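Local coordinates for tail spike protein (Acinetobacter phage vB_AbaP_AS12, PDB 6EU4) that probably recognises and degrades the capsular polysaccharide of Acinetobacter baumannii as the trimeric tailspike with which the phage attaches to its host, at residues 87-98 against 115-125. Sequence-based numbering, arbitrary orientation.
Sequences NTVSPEHAGAKL and SGCKVRLNGLY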
loop_
_atom_site.group_PDB
_atom_site.type_symbol
_atom_site.label_atom_id
_atom_site.label_comp_id
_atom_site.label_asym_id
_atom_site.label_seq_id
_atom_site.Cartn_x
_atom_site.Cartn_y
_atom_site.Cartn_z
ATOM N N ASN A 87 -10.672 27.689 26.771
ATOM C CA ASN A 87 -11.331 26.424 27.095
ATOM C C ASN A 87 -10.333 25.293 27.301
ATOM O O ASN A 87 -10.561 24.154 26.885
ATOM C CB ASN A 87 -12.335 26.032 26.008
ATOM C CG ASN A 87 -13.301 24.936 26.468
ATOM O OD1 ASN A 87 -13.720 24.903 27.623
ATOM N ND2 ASN A 87 -13.640 24.032 25.563
ATOM N N THR A 88 -9.221 25.601 27.962
ATOM C CA THR A 88 -8.183 24.613 28.240
ATOM C C THR A 88 -7.844 24.620 29.721
ATOM O O THR A 88 -7.632 25.688 30.298
ATOM C CB THR A 88 -6.940 24.922 27.426
ATOM O OG1 THR A 88 -7.293 24.971 26.043
ATOM C CG2 THR A 88 -5.879 23.852 27.649
ATOM N N VAL A 89 -7.780 23.434 30.335
ATOM C CA VAL A 89 -7.411 23.295 31.742
ATOM C C VAL A 89 -6.463 22.114 31.891
ATOM O O VAL A 89 -6.265 21.316 30.971
ATOM C CB VAL A 89 -8.622 23.080 32.684
ATOM C CG1 VAL A 89 -9.584 24.260 32.631
ATOM C CG2 VAL A 89 -9.316 21.774 32.351
ATOM N N SER A 90 -5.912 21.989 33.097
ATOM C CA SER A 90 -5.057 20.893 33.512
ATOM C C SER A 90 -5.649 20.224 34.753
ATOM O O SER A 90 -6.386 20.863 35.502
ATOM C CB SER A 90 -3.647 21.401 33.825
ATOM O OG SER A 90 -3.065 22.021 32.683
ATOM N N PRO A 91 -5.350 18.949 34.999
ATOM C CA PRO A 91 -5.856 18.311 36.227
ATOM C C PRO A 91 -5.520 19.086 37.499
ATOM O O PRO A 91 -6.284 19.031 38.471
ATOM C CB PRO A 91 -5.184 16.932 36.194
ATOM C CG PRO A 91 -4.973 16.669 34.744
ATOM C CD PRO A 91 -4.627 17.995 34.143
ATOM N N GLU A 92 -4.397 19.809 37.503
ATOM C CA GLU A 92 -4.024 20.669 38.624
ATOM C C GLU A 92 -5.127 21.654 38.992
ATOM O O GLU A 92 -5.286 21.993 40.169
ATOM C CB GLU A 92 -2.744 21.468 38.297
ATOM C CG GLU A 92 -1.495 20.671 38.043
ATOM C CD GLU A 92 -1.350 20.264 36.569
ATOM O OE1 GLU A 92 -2.086 19.366 36.130
ATOM O OE2 GLU A 92 -0.500 20.844 35.864
ATOM N N HIS A 93 -5.884 22.144 38.002
ATOM C CA HIS A 93 -6.927 23.131 38.272
ATOM C C HIS A 93 -8.067 22.554 39.098
ATOM O O HIS A 93 -8.831 23.318 39.700
ATOM C CB HIS A 93 -7.469 23.701 36.961
ATOM C CG HIS A 93 -6.492 24.584 36.248
ATOM N ND1 HIS A 93 -5.834 24.199 35.099
ATOM C CD2 HIS A 93 -6.041 25.826 36.543
ATOM C CE1 HIS A 93 -5.032 25.174 34.708
ATOM N NE2 HIS A 93 -5.135 26.171 35.571
ATOM N N ALA A 94 -8.189 21.233 39.140
ATOM C CA ALA A 94 -9.207 20.558 39.928
ATOM C C ALA A 94 -8.624 19.917 41.180
ATOM O O ALA A 94 -9.349 19.228 41.907
ATOM C CB ALA A 94 -9.911 19.503 39.072
ATOM N N GLY A 95 -7.338 20.126 41.455
ATOM C CA GLY A 95 -6.717 19.614 42.665
ATOM C C GLY A 95 -5.783 18.434 42.488
ATOM O O GLY A 95 -5.393 17.819 43.496
ATOM N N ALA A 96 -5.418 18.086 41.256
ATOM C CA ALA A 96 -4.409 17.060 41.047
ATOM C C ALA A 96 -3.058 17.575 41.519
ATOM O O ALA A 96 -2.840 18.778 41.650
ATOM C CB ALA A 96 -4.310 16.670 39.572
ATOM N N LYS A 97 -2.144 16.650 41.769
ATOM C CA LYS A 97 -0.751 17.000 42.037
ATOM C C LYS A 97 0.145 16.337 41.004
ATOM O O LYS A 97 -0.117 15.217 40.554
ATOM C CB LYS A 97 -0.326 16.597 43.461
ATOM C CG LYS A 97 -1.054 17.391 44.540
ATOM C CD LYS A 97 -0.447 17.190 45.925
ATOM C CE LYS A 97 -1.304 17.847 46.992
ATOM N NZ LYS A 97 -0.696 17.708 48.341
ATOM N N LEU A 98 1.201 17.047 40.620
ATOM C CA LEU A 98 2.176 16.554 39.662
ATOM C C LEU A 98 3.306 15.804 40.341
ATOM O O LEU A 98 3.874 16.282 41.326
ATOM C CB LEU A 98 2.776 17.723 38.888
ATOM C CG LEU A 98 1.854 18.472 37.940
ATOM C CD1 LEU A 98 2.474 19.804 37.592
ATOM C CD2 LEU A 98 1.656 17.652 36.703
ATOM N N SER A 115 -15.245 17.782 31.797
ATOM C CA SER A 115 -15.560 19.206 31.922
ATOM C C SER A 115 -15.959 19.852 30.598
ATOM O O SER A 115 -16.507 20.960 30.599
ATOM C CB SER A 115 -14.347 19.966 32.451
ATOM O OG SER A 115 -13.309 19.920 31.483
ATOM N N GLY A 116 -15.646 19.220 29.478
ATOM C CA GLY A 116 -15.797 19.865 28.192
ATOM C C GLY A 116 -14.625 20.726 27.777
ATOM O O GLY A 116 -14.626 21.249 26.650
ATOM N N CYS A 117 -13.626 20.903 28.644
ATOM C CA CYS A 117 -12.414 21.620 28.268
ATOM C C CYS A 117 -11.450 20.691 27.540
ATOM O O CYS A 117 -11.468 19.472 27.716
ATOM C CB CYS A 117 -11.710 22.190 29.501
ATOM S SG CYS A 117 -12.777 23.172 30.580
ATOM N N LYS A 118 -10.582 21.293 26.724
ATOM C CA LYS A 118 -9.345 20.626 26.350
ATOM C C LYS A 118 -8.531 20.395 27.616
ATOM O O LYS A 118 -8.431 21.276 28.471
ATOM C CB LYS A 118 -8.555 21.483 25.354
ATOM C CG LYS A 118 -7.222 20.871 24.949
ATOM C CD LYS A 118 -6.487 21.708 23.897
ATOM C CE LYS A 118 -5.182 21.034 23.508
ATOM N NZ LYS A 118 -4.471 21.819 22.456
ATOM N N VAL A 119 -7.970 19.201 27.749
ATOM C CA VAL A 119 -7.227 18.804 28.944
ATOM C C VAL A 119 -5.758 18.694 28.580
ATOM O O VAL A 119 -5.393 17.900 27.705
ATOM C CB VAL A 119 -7.728 17.473 29.509
ATOM C CG1 VAL A 119 -6.864 17.052 30.688
ATOM C CG2 VAL A 119 -9.164 17.602 29.953
ATOM N N ARG A 120 -4.920 19.456 29.280
ATOM C CA ARG A 120 -3.476 19.374 29.145
ATOM C C ARG A 120 -2.880 18.570 30.296
ATOM O O ARG A 120 -3.185 18.822 31.469
ATOM C CB ARG A 120 -2.862 20.771 29.106
ATOM C CG ARG A 120 -3.117 21.497 27.782
ATOM C CD ARG A 120 -2.147 21.046 26.670
ATOM N NE ARG A 120 -0.840 21.664 26.901
ATOM C CZ ARG A 120 0.232 21.035 27.371
ATOM N NH1 ARG A 120 0.209 19.722 27.629
ATOM N NH2 ARG A 120 1.348 21.732 27.582
ATOM N N LEU A 121 -2.027 17.613 29.959
ATOM C CA LEU A 121 -1.305 16.817 30.945
ATOM C C LEU A 121 0.133 17.315 31.032
ATOM O O LEU A 121 0.836 17.377 30.020
ATOM C CB LEU A 121 -1.343 15.336 30.565
ATOM C CG LEU A 121 -2.754 14.750 30.399
ATOM C CD1 LEU A 121 -2.696 13.257 30.047
ATOM C CD2 LEU A 121 -3.638 14.980 31.630
ATOM N N ASN A 122 0.573 17.655 32.244
ATOM C CA ASN A 122 1.827 18.375 32.434
ATOM C C ASN A 122 2.842 17.623 33.281
ATOM O O ASN A 122 3.851 18.204 33.695
ATOM C CB ASN A 122 1.518 19.724 33.058
ATOM C CG ASN A 122 0.488 20.474 32.270
ATOM O OD1 ASN A 122 0.543 20.494 31.034
ATOM N ND2 ASN A 122 -0.475 21.068 32.962
ATOM N N GLY A 123 2.598 16.351 33.540
ATOM C CA GLY A 123 3.505 15.533 34.313
ATOM C C GLY A 123 2.817 14.211 34.564
ATOM O O GLY A 123 1.861 13.872 33.868
ATOM N N LEU A 124 3.303 13.479 35.560
ATOM C CA LEU A 124 2.716 12.196 35.919
ATOM C C LEU A 124 1.724 12.392 37.055
ATOM O O LEU A 124 2.030 13.040 38.070
ATOM C CB LEU A 124 3.776 11.191 36.333
ATOM C CG LEU A 124 4.779 10.869 35.229
ATOM C CD1 LEU A 124 5.940 10.046 35.807
ATOM C CD2 LEU A 124 4.091 10.172 34.048
ATOM N N TYR A 125 0.545 11.832 36.874
ATOM C CA TYR A 125 -0.503 11.853 37.880
ATOM C C TYR A 125 -0.767 10.416 38.305
ATOM O O TYR A 125 -0.861 9.527 37.456
ATOM C CB TYR A 125 -1.772 12.469 37.326
ATOM C CG TYR A 125 -1.587 13.803 36.653
ATOM C CD1 TYR A 125 -1.651 14.991 37.371
ATOM C CD2 TYR A 125 -1.347 13.873 35.291
ATOM C CE1 TYR A 125 -1.494 16.226 36.736
ATOM C CE2 TYR A 125 -1.194 15.095 34.644
ATOM C CZ TYR A 125 -1.267 16.255 35.357
ATOM O OH TYR A 125 -1.099 17.451 34.697
HETATM O O HOH W 1 1.579 12.387 40.753
#
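Pro91 sets the CG corner of its ring over one face of the Tyr125 phenol, 4.1 Å from the ring centroid in a CH-pi contact displaced toward the rim; the same CG touches Leu121 CD2. A compact, rigid proline suits this position, because its fixed phi (-53°) fits the start of the 3-10 segment 91-94. Ala96 CB and Leu98 CD2 reach the tyrosine obliquely. Tyr125 OH donates to Glu92 OE1 (2.6 Å), approaching from above the carboxylate plane. The same hydroxyl accepts from the backbone N of Asn122, so one bond given and one accepted hold it between the two residues. Glu92, bent at chi2 (88°), turns its carboxylate back to grip a second donor: Asn122 ND2 meets OE2 on the syn side at 2.9 Å, nearly straight at 177°, with amide and carboxylate planes almost perpendicular. The other hydrogen of ND2 goes to Ser90 OG (2.8 Å), which Asn86 of a third subunit also engages. Strand 88-89 pairs in parallel with 118-121, through Val89 N to Lys118 O and Arg120 N to Val89 O, beginning the stacked parallel coils of the tailspike beta-helix. Beta-branched Thr88 and Val89 suit the extended backbone: Thr88 CG2 packs on Arg120 CG, while Val89 CG2 touches Cys117 CB on the opposite face. Beyond them, Asn87 ND2 binds Gly116 O at 3.1 Å, and its OD1 accepts from Lys53 of a second subunit.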